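Local coordinates for glyoxalase family protein, putative (Bacillus anthracis, PDB 2QQZ), which is of unknown function but belongs to the glyoxalase/bleomycin resistance protein/dioxygenase superfamily, at residues A77-K82 / E120-K125. Sequence-based numbering, arbitrary orientation.
Sequences AFYVLK and EFMENK
Tyr79 lies across the end of strand 118-124: its ring, swung over the neighbouring backbone with CG anti to the backbone N (chi1 -164°), takes the carbonyl O of Met122 and, off-centre, CA of Glu123 against it. The phenol reaches beyond the last backbone rung, where its OH accepts a bent bond from Asn124 N (3.0 Å). On the same face the methyl end of selenomethionine Met122, folded back at chi3, meets the rim of the ring, CE lying 4.0 Å from Tyr79 CD1; the carboxylate end of extended Glu120 packs against the methyl of Ala77, CD lying 3.6 Å from CB, and its OE1 is hydrogen-bonded to His75 NE2. On the other face Phe121 CD1 fits between Phe78 CB and Val80 CG2, 3.6 Å from the latter, and the two phenyl rings lie obliquely at 33°. Phe86 of helix 83-92 packs edge-to-face on Phe121. The strands run parallel, as joined by the beta-alpha-beta-beta-beta order of the glyoxalase fold, in which 76-80 is the first strand of its module and 118-124 the last; 76-80 also pairs antiparallel with a strand of the second subunit. Phe78 N to Glu120 O, Met122 N to Phe78 O and Val80 N to Met122 O form the ladder. The strands draw apart along it, and at its end extended Glu123 runs alongside the carbonyl of Val80, CG 3.0 Å from Val80 O. Its OE2 accepts Lys82 N (3.0 Å) from above the carboxylate plane while OE1 receives Ile83 N, gripping the start of helix 83-92. A water donating to Glu123 OE2 (2.6 Å) sits in the plane of the Tyr79 ring, hydrogen-bonded to OH.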
ATOM      1  N   ALA A  77      -5.141  -1.394  -2.083  1.00 39.61           N
ATOM      2  CA  ALA A  77      -6.415  -2.087  -2.322  1.00 39.57           C
ATOM      3  C   ALA A  77      -6.833  -2.853  -1.058  1.00 38.97           C
ATOM      4  O   ALA A  77      -6.070  -3.658  -0.511  1.00 39.48           O
ATOM      5  CB  ALA A  77      -6.357  -2.999  -3.556  1.00 37.60           C
ATOM      6  N   PHE A  78      -8.029  -2.509  -0.580  1.00 38.04           N
ATOM      7  CA  PHE A  78      -8.611  -3.038   0.662  1.00 38.70           C
ATOM      8  C   PHE A  78      -9.627  -4.102   0.362  1.00 37.55           C
ATOM      9  O   PHE A  78     -10.433  -3.944  -0.537  1.00 35.96           O
ATOM     10  CB  PHE A  78      -9.265  -1.917   1.450  1.00 39.90           C
ATOM     11  CG  PHE A  78      -8.306  -0.867   1.839  1.00 42.68           C
ATOM     12  CD1 PHE A  78      -7.511  -1.035   2.968  1.00 44.95           C
ATOM     13  CD2 PHE A  78      -8.162   0.273   1.084  1.00 40.36           C
ATOM     14  CE1 PHE A  78      -6.597  -0.049   3.342  1.00 44.91           C
ATOM     15  CE2 PHE A  78      -7.224   1.246   1.448  1.00 43.39           C
ATOM     16  CZ  PHE A  78      -6.454   1.083   2.572  1.00 42.70           C
ATOM     17  N   TYR A  79      -9.545  -5.200   1.105  1.00 35.42           N
ATOM     18  CA  TYR A  79     -10.506  -6.296   0.988  1.00 37.41           C
ATOM     19  C   TYR A  79     -11.721  -5.925   1.835  1.00 37.13           C
ATOM     20  O   TYR A  79     -11.569  -5.503   3.030  1.00 38.24           O
ATOM     21  CB  TYR A  79      -9.913  -7.650   1.428  1.00 37.77           C
ATOM     22  CG  TYR A  79     -10.790  -8.807   0.935  1.00 39.27           C
ATOM     23  CD1 TYR A  79     -10.518  -9.420  -0.293  1.00 39.16           C
ATOM     24  CD2 TYR A  79     -11.938  -9.213   1.640  1.00 38.62           C
ATOM     25  CE1 TYR A  79     -11.315 -10.451  -0.773  1.00 37.67           C
ATOM     26  CE2 TYR A  79     -12.778 -10.257   1.135  1.00 35.79           C
ATOM     27  CZ  TYR A  79     -12.422 -10.861  -0.068  1.00 38.45           C
ATOM     28  OH  TYR A  79     -13.170 -11.863  -0.626  1.00 39.83           O
ATOM     29  N   VAL A  80     -12.906  -6.076   1.218  1.00 37.34           N
ATOM     30  CA  VAL A  80     -14.217  -5.712   1.799  1.00 37.64           C
ATOM     31  C   VAL A  80     -15.206  -6.918   1.864  1.00 38.61           C
ATOM     32  O   VAL A  80     -15.409  -7.604   0.869  1.00 35.98           O
ATOM     33  CB  VAL A  80     -14.823  -4.491   1.001  1.00 39.07           C
ATOM     34  CG1 VAL A  80     -16.200  -4.201   1.401  1.00 41.16           C
ATOM     35  CG2 VAL A  80     -13.922  -3.212   1.166  1.00 41.06           C
ATOM     36  N   LEU A  81     -15.808  -7.195   3.033  1.00 35.67           N
ATOM     37  CA  LEU A  81     -16.942  -8.119   3.106  1.00 38.05           C
ATOM     38  C   LEU A  81     -18.204  -7.440   2.605  1.00 38.82           C
ATOM     39  O   LEU A  81     -18.463  -6.283   2.988  1.00 39.98           O
ATOM     40  CB  LEU A  81     -17.183  -8.500   4.546  1.00 38.15           C
ATOM     41  CG  LEU A  81     -16.421  -9.676   5.108  1.00 41.69           C
ATOM     42  CD1 LEU A  81     -16.852  -9.920   6.616  1.00 39.55           C
ATOM     43  CD2 LEU A  81     -16.740 -10.917   4.269  1.00 41.69           C
ATOM     44  N   LYS A  82     -18.987  -8.118   1.750  1.00 38.83           N
ATOM     45  CA  LYS A  82     -20.313  -7.617   1.352  1.00 39.78           C
ATOM     46  C   LYS A  82     -20.133  -6.306   0.593  1.00 40.28           C
ATOM     47  O   LYS A  82     -20.790  -5.313   0.879  1.00 40.89           O
ATOM     48  CB  LYS A  82     -21.204  -7.433   2.603  1.00 40.92           C
ATOM     49  CG  LYS A  82     -22.701  -7.551   2.384  1.00 42.75           C
ATOM     50  CD  LYS A  82     -23.168  -8.874   2.722  1.00 42.46           C
ATOM     51  CE  LYS A  82     -24.498  -9.183   2.052  1.00 45.69           C
ATOM     52  NZ  LYS A  82     -25.684  -8.521   2.674  1.00 47.16           N
ATOM     53  N   GLU A 120      -8.713   1.574  -3.719  1.00 37.97           N
ATOM     54  CA  GLU A 120      -9.508   0.517  -4.319  1.00 37.31           C
ATOM     55  C   GLU A 120     -10.104  -0.379  -3.242  1.00 36.97           C
ATOM     56  O   GLU A 120      -9.468  -0.634  -2.190  1.00 37.47           O
ATOM     57  CB  GLU A 120      -8.607  -0.312  -5.198  1.00 39.03           C
ATOM     58  CG  GLU A 120      -9.320  -1.618  -5.753  1.00 42.39           C
ATOM     59  CD  GLU A 120      -8.350  -2.468  -6.523  1.00 47.84           C
ATOM     60  OE1 GLU A 120      -7.281  -1.913  -6.937  1.00 48.40           O
ATOM     61  OE2 GLU A 120      -8.631  -3.693  -6.682  1.00 50.88           O
ATOM     62  N   PHE A 121     -11.361  -0.766  -3.445  1.00 36.80           N
ATOM     63  CA  PHE A 121     -12.059  -1.753  -2.636  1.00 37.89           C
ATOM     64  C   PHE A 121     -12.403  -2.959  -3.497  1.00 39.14           C
ATOM     65  O   PHE A 121     -12.864  -2.805  -4.662  1.00 38.74           O
ATOM     66  CB  PHE A 121     -13.281  -1.105  -2.023  1.00 37.57           C
ATOM     67  CG  PHE A 121     -12.944   0.068  -1.137  1.00 38.97           C
ATOM     68  CD1 PHE A 121     -12.331  -0.128   0.106  1.00 39.19           C
ATOM     69  CD2 PHE A 121     -13.195   1.365  -1.553  1.00 38.62           C
ATOM     70  CE1 PHE A 121     -12.031   0.940   0.933  1.00 38.61           C
ATOM     71  CE2 PHE A 121     -12.869   2.418  -0.742  1.00 38.50           C
ATOM     72  CZ  PHE A 121     -12.288   2.201   0.501  1.00 39.29           C
HETATM   73  N   MSE A 122     -12.139  -4.168  -2.970  1.00 38.39           N
HETATM   74  CA  MSE A 122     -12.408  -5.395  -3.713  1.00 39.95           C
HETATM   75  C   MSE A 122     -12.932  -6.547  -2.843  1.00 37.18           C
HETATM   76  O   MSE A 122     -12.649  -6.581  -1.671  1.00 35.61           O
HETATM   77  CB  MSE A 122     -11.131  -5.902  -4.348  1.00 38.41           C
HETATM   78  CG  MSE A 122     -10.010  -6.103  -3.335  1.00 42.12           C
HETATM   79 SE   MSE A 122      -8.623  -7.077  -4.327  0.72 51.16          SE
HETATM   80  CE  MSE A 122      -9.312  -8.928  -4.062  1.00 50.83           C
ATOM     81  N   GLU A 123     -13.656  -7.488  -3.462  1.00 36.51           N
ATOM     82  CA  GLU A 123     -14.017  -8.743  -2.820  1.00 38.19           C
ATOM     83  C   GLU A 123     -14.033  -9.840  -3.862  1.00 39.83           C
ATOM     84  O   GLU A 123     -14.430  -9.605  -5.006  1.00 38.69           O
ATOM     85  CB  GLU A 123     -15.386  -8.583  -2.135  1.00 37.70           C
ATOM     86  CG  GLU A 123     -15.775  -9.761  -1.248  1.00 37.28           C
ATOM     87  CD  GLU A 123     -17.145  -9.614  -0.643  1.00 38.55           C
ATOM     88  OE1 GLU A 123     -17.987  -8.869  -1.193  1.00 38.46           O
ATOM     89  OE2 GLU A 123     -17.406 -10.268   0.388  1.00 38.92           O
ATOM     90  N   ASN A 124     -13.583 -11.041  -3.508  1.00 41.75           N
ATOM     91  CA  ASN A 124     -13.807 -12.169  -4.416  1.00 44.57           C
ATOM     92  C   ASN A 124     -15.287 -12.448  -4.644  1.00 46.01           C
ATOM     93  O   ASN A 124     -16.126 -12.306  -3.723  1.00 45.10           O
ATOM     94  CB  ASN A 124     -13.092 -13.412  -3.913  1.00 45.23           C
ATOM     95  CG  ASN A 124     -11.620 -13.157  -3.714  1.00 48.04           C
ATOM     96  OD1 ASN A 124     -10.994 -12.466  -4.508  1.00 53.92           O
ATOM     97  ND2 ASN A 124     -11.067 -13.671  -2.633  1.00 52.42           N
ATOM     98  N   LYS A 125     -15.613 -12.820  -5.872  1.00 47.88           N
ATOM     99  CA  LYS A 125     -16.951 -13.315  -6.173  1.00 51.59           C
ATOM    100  C   LYS A 125     -17.160 -14.699  -5.536  1.00 53.43           C
ATOM    101  O   LYS A 125     -16.245 -15.502  -5.450  1.00 53.51           O
ATOM    102  CB  LYS A 125     -17.179 -13.410  -7.678  1.00 51.94           C
ATOM    103  CG  LYS A 125     -17.373 -12.088  -8.378  1.00 54.76           C
ATOM    104  CD  LYS A 125     -18.262 -12.262  -9.611  1.00 59.47           C
ATOM    105  CE  LYS A 125     -18.448 -10.940 -10.347  1.00 63.45           C
ATOM    106  NZ  LYS A 125     -17.669 -10.825 -11.626  1.00 65.95           N
TER
HETATM  107  O   HOH W   1     -15.663 -12.221   0.760  1.00 42.65           O